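Local coordinates for protein S12 family peptidase (Streptomyces sp. 82F2, PDB 3WWX) that probably hydrolyses amide bonds of D-configured substrates, as a D-stereospecific amidohydrolase of the S12 serine peptidases with a beta-lactamase-type fold, at residues R99-H104 against Y283-L287; H104-S110 against W156-N162; P136-V140 against V164-M168. All blocks are in the same frame, centred on the assembly; numbering follows the deposited sequence.

Contact 1 of 3, residues R99-H104 against Y283-L287; sequences RQLLNH and YGLGL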
# COMPACT_ATOMS: atom_id res chain seq x y z
N ARG A 99 -1.41 -10.33 13.96
CA ARG A 99 -2.15 -9.06 14.02
C ARG A 99 -1.20 -7.87 14.16
O ARG A 99 -1.40 -6.83 13.54
CB ARG A 99 -3.14 -9.06 15.18
CG ARG A 99 -4.10 -7.86 15.19
CD ARG A 99 -5.04 -7.86 16.44
NE ARG A 99 -5.74 -9.14 16.54
CZ ARG A 99 -6.73 -9.53 15.75
NH1 ARG A 99 -7.21 -8.71 14.81
NH2 ARG A 99 -7.27 -10.74 15.90
N GLN A 100 -0.17 -8.02 14.98
CA GLN A 100 0.79 -6.95 15.19
C GLN A 100 1.64 -6.65 13.95
O GLN A 100 2.07 -5.51 13.77
CB GLN A 100 1.67 -7.27 16.41
CG GLN A 100 0.91 -7.23 17.71
CD GLN A 100 1.73 -7.74 18.88
OE1 GLN A 100 2.55 -8.65 18.74
NE2 GLN A 100 1.51 -7.15 20.05
N LEU A 101 1.84 -7.64 13.09
CA LEU A 101 2.41 -7.37 11.77
C LEU A 101 1.49 -6.45 11.01
O LEU A 101 1.93 -5.44 10.44
CB LEU A 101 2.58 -8.65 10.96
CG LEU A 101 3.40 -9.81 11.56
CD1 LEU A 101 3.44 -10.97 10.59
CD2 LEU A 101 4.82 -9.35 11.91
N LEU A 102 0.20 -6.76 11.00
CA LEU A 102 -0.73 -6.09 10.11
C LEU A 102 -1.06 -4.65 10.49
O LEU A 102 -1.44 -3.86 9.62
CB LEU A 102 -2.01 -6.90 9.97
CG LEU A 102 -1.84 -8.28 9.37
CD1 LEU A 102 -3.17 -9.03 9.48
CD2 LEU A 102 -1.35 -8.25 7.93
N ASN A 103 -0.91 -4.30 11.77
CA ASN A 103 -1.13 -2.93 12.22
C ASN A 103 0.15 -2.18 12.62
O ASN A 103 0.08 -1.08 13.16
CB ASN A 103 -2.19 -2.88 13.33
CG ASN A 103 -1.79 -3.62 14.59
OD1 ASN A 103 -0.61 -3.86 14.84
ND2 ASN A 103 -2.77 -3.94 15.41
N HIS A 104 1.30 -2.78 12.32
CA HIS A 104 2.61 -2.17 12.55
C HIS A 104 2.89 -1.86 14.02
O HIS A 104 3.61 -0.91 14.34
CB HIS A 104 2.80 -0.90 11.71
CG HIS A 104 2.68 -1.13 10.24
ND1 HIS A 104 3.62 -1.82 9.50
CD2 HIS A 104 1.73 -0.74 9.37
CE1 HIS A 104 3.24 -1.85 8.24
NE2 HIS A 104 2.09 -1.20 8.13
N TYR A 283 -4.40 3.54 12.26
CA TYR A 283 -3.98 2.46 11.36
C TYR A 283 -4.54 1.15 11.89
O TYR A 283 -4.29 0.78 13.05
CB TYR A 283 -2.46 2.40 11.25
CG TYR A 283 -1.98 1.63 10.03
CD1 TYR A 283 -1.97 0.25 10.04
CD2 TYR A 283 -1.57 2.29 8.88
CE1 TYR A 283 -1.57 -0.47 8.92
CE2 TYR A 283 -1.16 1.58 7.75
CZ TYR A 283 -1.15 0.21 7.78
OH TYR A 283 -0.72 -0.48 6.67
N GLY A 284 -5.31 0.46 11.05
CA GLY A 284 -5.90 -0.82 11.39
C GLY A 284 -5.11 -1.96 10.78
O GLY A 284 -3.88 -1.96 10.88
N LEU A 285 -5.78 -2.91 10.14
CA LEU A 285 -5.06 -4.05 9.56
C LEU A 285 -4.83 -3.77 8.09
O LEU A 285 -5.68 -4.04 7.25
CB LEU A 285 -5.81 -5.37 9.79
CG LEU A 285 -6.12 -5.65 11.27
CD1 LEU A 285 -6.88 -6.97 11.40
CD2 LEU A 285 -4.89 -5.64 12.18
N GLY A 286 -3.68 -3.20 7.77
CA GLY A 286 -3.37 -2.83 6.38
C GLY A 286 -4.34 -1.80 5.80
O GLY A 286 -4.64 -1.81 4.59
N LEU A 287 -4.86 -0.93 6.66
CA LEU A 287 -5.90 0.03 6.29
C LEU A 287 -5.83 1.20 7.23
O LEU A 287 -5.63 0.99 8.42
CB LEU A 287 -7.27 -0.65 6.38
CG LEU A 287 -8.46 0.16 5.89
CD1 LEU A 287 -8.46 0.33 4.36
CD2 LEU A 287 -9.74 -0.50 6.34
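His104 turns an edge of its imidazole onto the face of the Tyr283 phenol just where a Schellman motif ends helix 98-102, His104 being the residue with positive phi in that motif. The pair is an offset edge-to-face one, with ring centroids 4.8 Å apart and planes at 66°. CD2 of His104 leads, coming within 3.3 Å of Tyr283 CE1, and the neighbouring NE2 makes a weak bond of 3.2 Å to Tyr283 OH, the donor direction being well off the straight line. The same hydroxyl is hydrogen-bonded to His301, so two imidazoles share the phenol oxygen. His301 and the following glycines resemble the His-Xaa-Gly element of this family, which places the contact beside the likely active site. The phenol itself extends from the strand with CG anti to its backbone N (chi1 -162°), which carries it across to the helix end.

The edge of the Tyr283 ring is met by the carbonyl of Leu102: its O lies in the ring plane, 3.5 Å from CE1. That oxygen also accepts the N-H of Gly286 at 3.0 Å, bent at the hydrogen to 144°, so the last helical carbonyl is used by the loop between strands 282-283 and 288-291. Leu285, in the middle of this loop, packs its isobutyl group against Arg99 and Leu102 of the helix. Its CD1 approaches Arg99 NH1, which is itself salt-bridged to Glu267, while NE pairs with Asp75. Just after the helix, Asn103 CA makes a CA-H...O contact of 3.2 Å with Gly284 O, its CB resting on the same oxygen, while its side-chain OD1 turns to Thr105. Leu285 CD2 touches both Arg99 CG and Leu102 CB, each at 3.8 Å.

Contact 2 of 3, residues H104-S110 against W156-N162; sequences HTSGIYS and WNYSNTN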
# COMPACT_ATOMS: atom_id res chain seq x y z
N HIS A 104 1.30 -2.78 12.32
CA HIS A 104 2.61 -2.17 12.55
C HIS A 104 2.89 -1.86 14.02
O HIS A 104 3.61 -0.91 14.34
CB HIS A 104 2.80 -0.90 11.71
CG HIS A 104 2.68 -1.13 10.24
ND1 HIS A 104 3.62 -1.82 9.50
CD2 HIS A 104 1.73 -0.74 9.37
CE1 HIS A 104 3.24 -1.85 8.24
NE2 HIS A 104 2.09 -1.20 8.13
N THR A 105 2.38 -2.71 14.91
CA THR A 105 2.76 -2.59 16.33
C THR A 105 3.74 -3.69 16.74
O THR A 105 4.03 -3.84 17.93
CB THR A 105 1.53 -2.59 17.25
OG1 THR A 105 0.80 -3.82 17.13
CG2 THR A 105 0.62 -1.40 16.91
N SER A 106 4.25 -4.45 15.77
CA SER A 106 5.24 -5.50 16.05
C SER A 106 6.58 -4.96 16.54
O SER A 106 7.25 -5.62 17.35
CB SER A 106 5.50 -6.32 14.79
OG SER A 106 6.15 -5.47 13.86
N GLY A 107 6.99 -3.79 16.07
CA GLY A 107 8.31 -3.24 16.35
C GLY A 107 9.40 -3.76 15.43
O GLY A 107 10.57 -3.43 15.62
N ILE A 108 9.04 -4.57 14.44
CA ILE A 108 10.06 -5.20 13.60
C ILE A 108 10.72 -4.17 12.66
O ILE A 108 10.08 -3.40 11.97
CB ILE A 108 9.45 -6.35 12.77
CG1 ILE A 108 8.88 -7.46 13.67
CG2 ILE A 108 10.46 -6.89 11.77
CD1 ILE A 108 8.15 -8.54 12.94
N TYR A 109 12.05 -4.16 12.66
CA TYR A 109 12.85 -3.30 11.82
C TYR A 109 12.39 -3.40 10.37
O TYR A 109 12.25 -4.50 9.84
CB TYR A 109 14.32 -3.72 11.94
CG TYR A 109 15.30 -2.83 11.24
CD1 TYR A 109 15.47 -2.87 9.87
CD2 TYR A 109 16.10 -1.95 11.97
CE1 TYR A 109 16.37 -2.03 9.23
CE2 TYR A 109 17.01 -1.11 11.34
CZ TYR A 109 17.12 -1.16 9.96
OH TYR A 109 18.04 -0.35 9.30
N SER A 110 12.21 -2.24 9.77
CA SER A 110 11.79 -2.13 8.37
C SER A 110 12.99 -2.26 7.42
O SER A 110 13.90 -1.42 7.43
CB SER A 110 11.10 -0.79 8.15
OG SER A 110 10.52 -0.78 6.86
N TRP A 156 4.05 2.17 17.75
CA TRP A 156 3.66 1.99 16.35
C TRP A 156 4.79 2.53 15.48
O TRP A 156 5.34 3.63 15.72
CB TRP A 156 2.38 2.78 16.05
CG TRP A 156 1.83 2.55 14.64
CD1 TRP A 156 0.94 1.58 14.26
CD2 TRP A 156 2.17 3.27 13.45
NE1 TRP A 156 0.69 1.67 12.92
CE2 TRP A 156 1.43 2.69 12.40
CE3 TRP A 156 3.01 4.35 13.17
CZ2 TRP A 156 1.51 3.16 11.09
CZ3 TRP A 156 3.08 4.82 11.87
CH2 TRP A 156 2.34 4.22 10.84
N ASN A 157 5.14 1.76 14.46
CA ASN A 157 6.05 2.25 13.44
C ASN A 157 5.82 1.48 12.17
O ASN A 157 5.79 0.27 12.17
CB ASN A 157 7.51 2.09 13.89
CG ASN A 157 8.48 2.59 12.85
OD1 ASN A 157 8.61 3.78 12.65
ND2 ASN A 157 9.10 1.66 12.14
N TYR A 158 5.64 2.21 11.07
CA TYR A 158 5.39 1.59 9.79
C TYR A 158 6.61 0.82 9.34
O TYR A 158 7.69 1.39 9.22
CB TYR A 158 5.07 2.68 8.78
CG TYR A 158 4.49 2.20 7.49
CD1 TYR A 158 5.30 1.76 6.47
CD2 TYR A 158 3.12 2.21 7.29
CE1 TYR A 158 4.75 1.34 5.26
CE2 TYR A 158 2.57 1.80 6.09
CZ TYR A 158 3.39 1.38 5.08
OH TYR A 158 2.88 0.98 3.88
N SER A 159 6.42 -0.48 9.07
CA SER A 159 7.54 -1.33 8.67
C SER A 159 7.15 -2.27 7.54
O SER A 159 6.18 -3.02 7.63
CB SER A 159 8.01 -2.17 9.86
OG SER A 159 8.97 -3.12 9.42
N ASN A 160 7.91 -2.19 6.46
CA ASN A 160 7.61 -3.00 5.29
C ASN A 160 7.86 -4.47 5.58
O ASN A 160 7.23 -5.34 4.97
CB ASN A 160 8.41 -2.47 4.11
CG ASN A 160 7.90 -1.14 3.64
OD1 ASN A 160 6.71 -1.01 3.37
ND2 ASN A 160 8.74 -0.13 3.66
N THR A 161 8.77 -4.77 6.51
CA THR A 161 9.05 -6.16 6.86
C THR A 161 7.79 -6.84 7.38
O THR A 161 7.58 -8.03 7.16
CB THR A 161 10.13 -6.26 7.94
OG1 THR A 161 11.18 -5.35 7.61
CG2 THR A 161 10.69 -7.68 8.00
N ASN A 162 6.93 -6.08 8.03
CA ASN A 162 5.71 -6.65 8.58
C ASN A 162 4.88 -7.31 7.51
O ASN A 162 4.32 -8.38 7.76
CB ASN A 162 4.88 -5.60 9.27
CG ASN A 162 5.43 -5.24 10.63
OD1 ASN A 162 5.99 -6.10 11.32
ND2 ASN A 162 5.26 -4.00 11.04
O HOH W 1 6.29 -2.24 13.61
O HOH W 2 8.99 -1.22 13.31
O HOH W 3 9.95 1.90 6.71
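Ser106 OG is gripped by two groups: it donates to Asn162 OD1 over 2.6 Å and accepts the N-H of Ile108 at 3.1 Å, the latter closing an ST turn. The other end of the Asn162 amide donates through ND2 to His104 ND1 at 3.1 Å, nearly straight (170°), with the histidine in the amide plane although the donor is tilted 24° from the imidazole plane. One carboxamide links the ST turn to the imidazole. Tyr158 covers a face of that ring in an offset stack, centroids 4.4 Å apart, and its OH bonds to Lys56. Tyr158, Ser159 and Asn160 fit the Tyr-Xaa-Asn motif of the beta-lactamase family, consistent with an active-site edge here. Ser159 is the N-cap of helix 160-174, its OG taking a weak bond from Thr161 N and donating to Ile108 O at 2.8 Å; Thr161 OG1 reaches Tyr109 O, on a lone pair, at 2.6 Å. Ser110 OG accepts Asn160 N.

The loop lies across the start of helix 160-174, with Ile108 and Asn162 packed on helix 98-102, Thr161 against helix 136-144, and Thr105 and Trp156 against strand 272-273.

Contact 3 of 3, residues P136-V140 against V164-M168; sequences PKQLV and VLAGM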
# COMPACT_ATOMS: atom_id res chain seq x y z
N PRO A 136 11.43 -13.08 -0.45
CA PRO A 136 10.92 -12.61 0.84
C PRO A 136 11.88 -12.95 1.98
O PRO A 136 12.12 -12.09 2.83
CB PRO A 136 9.58 -13.33 0.98
CG PRO A 136 9.13 -13.49 -0.48
CD PRO A 136 10.41 -13.78 -1.24
N LYS A 137 12.46 -14.14 2.00
CA LYS A 137 13.37 -14.47 3.09
C LYS A 137 14.62 -13.59 3.06
O LYS A 137 15.17 -13.27 4.12
CB LYS A 137 13.72 -15.97 3.09
CG LYS A 137 14.32 -16.48 1.81
CD LYS A 137 14.55 -18.01 1.86
CE LYS A 137 15.16 -18.52 0.55
NZ LYS A 137 15.60 -19.94 0.64
N GLN A 138 15.07 -13.18 1.88
CA GLN A 138 16.20 -12.25 1.81
C GLN A 138 15.86 -10.89 2.40
O GLN A 138 16.67 -10.29 3.11
CB GLN A 138 16.71 -12.09 0.37
CG GLN A 138 17.89 -11.11 0.23
CD GLN A 138 19.14 -11.62 0.88
OE1 GLN A 138 19.85 -12.44 0.31
NE2 GLN A 138 19.43 -11.14 2.09
N LEU A 139 14.66 -10.38 2.12
CA LEU A 139 14.25 -9.11 2.70
C LEU A 139 14.17 -9.20 4.23
O LEU A 139 14.58 -8.30 4.94
CB LEU A 139 12.90 -8.70 2.10
CG LEU A 139 12.93 -8.42 0.59
CD1 LEU A 139 11.52 -8.11 0.11
CD2 LEU A 139 13.91 -7.30 0.22
N VAL A 140 13.60 -10.28 4.74
CA VAL A 140 13.51 -10.45 6.19
C VAL A 140 14.93 -10.56 6.77
O VAL A 140 15.23 -9.97 7.82
CB VAL A 140 12.65 -11.67 6.54
CG1 VAL A 140 12.71 -11.96 8.02
CG2 VAL A 140 11.20 -11.44 6.08
N VAL A 164 5.97 -8.22 4.30
CA VAL A 164 6.69 -9.35 3.72
C VAL A 164 6.47 -10.62 4.58
O VAL A 164 6.17 -11.69 4.03
CB VAL A 164 8.18 -9.02 3.54
CG1 VAL A 164 8.94 -10.23 3.03
CG2 VAL A 164 8.32 -7.86 2.57
N LEU A 165 6.59 -10.50 5.89
CA LEU A 165 6.26 -11.60 6.80
C LEU A 165 4.80 -12.04 6.62
O LEU A 165 4.52 -13.24 6.55
CB LEU A 165 6.53 -11.18 8.24
CG LEU A 165 8.02 -11.05 8.56
CD1 LEU A 165 8.23 -10.29 9.82
CD2 LEU A 165 8.67 -12.44 8.63
N ALA A 166 3.87 -11.09 6.52
CA ALA A 166 2.47 -11.45 6.36
C ALA A 166 2.27 -12.29 5.09
O ALA A 166 1.50 -13.26 5.08
CB ALA A 166 1.62 -10.21 6.33
N GLY A 167 2.94 -11.93 4.00
CA GLY A 167 2.90 -12.72 2.79
C GLY A 167 3.43 -14.13 3.01
O GLY A 167 2.89 -15.09 2.48
N MET A 168 4.50 -14.24 3.78
CA MET A 168 5.06 -15.56 4.08
C MET A 168 4.06 -16.40 4.88
O MET A 168 3.97 -17.63 4.67
CB MET A 168 6.39 -15.41 4.82
CG MET A 168 7.47 -14.84 3.93
SD MET A 168 8.94 -14.29 4.83
CE MET A 168 9.56 -15.84 5.41
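Val164 holds CG1 anti to its backbone N (chi1 176°), which directs that methyl to Pro136 and leaves CG2 for Leu139. On the facing helix Val140 adopts the same type of rotamer, and its CG2, anti to the carbonyl carbon, becomes the methyl that most of the opposing side chains touch. Met168 has CG anti to the carbonyl carbon and an extended chi2 of 167°, which lay CG on Pro136 CB and SD beside Val140 CG2; the bend at chi3 only turns the terminal methyl.

These groups form the apolar seam of two helices that run roughly antiparallel, their local axes at 141° and 9.8 Å apart. Val140 CG2 sits among three residues of the other helix: Leu165 CD2 at 3.7 Å, Met168 SD at 3.8 Å and Val164 CG1 at 4.0 Å. Pro136, in the first turn, offers its CB to Val164 CG1 at 3.8 Å and to Met168 CG at 3.9 Å. Its carbonyl oxygen accepts the N-H of Val140 within the helix, and Val164 CG1 rests against that same oxygen. Leu139 CD1 meets Val164 CG2 at 4.0 Å, the two side chains crossing at about a right angle.

The seam is open to solvent at Pro136 and closes over toward Val140 and Leu165. On that inner side Leu139 and Val164 both pack on Tyr111, and Leu165 on Ile108. Helix 160-174 is thus a central helix of the helical part of the beta-lactamase-type fold, flanked by helix 136-144 here, while Leu165 and Ala166 rest on helix 98-102 and Ala166 also on helix 55-68.

In the fold
After strands 24-31 and 36-41 and helix 55-68 the chain reaches helix 98-102 and the loop 104-110, then helix 136-144, and returns through 156-162 into helix 160-174. Contact 2 closes the 45 residues from the loop to the start of that last helix. Contact 3 closes the 23 residues between the two helices, and because its segments alternate with those of contact 2, the two cross. Both lie within the 178-residue excursion closed by contact 1, which returns helix 98-102 to a loop of the antiparallel sheet. Contacts 1 and 2 share His104, contacts 2 and 3 helix 160-174; contact 1 ties the helical region to the sheet, while the other two hold that region together.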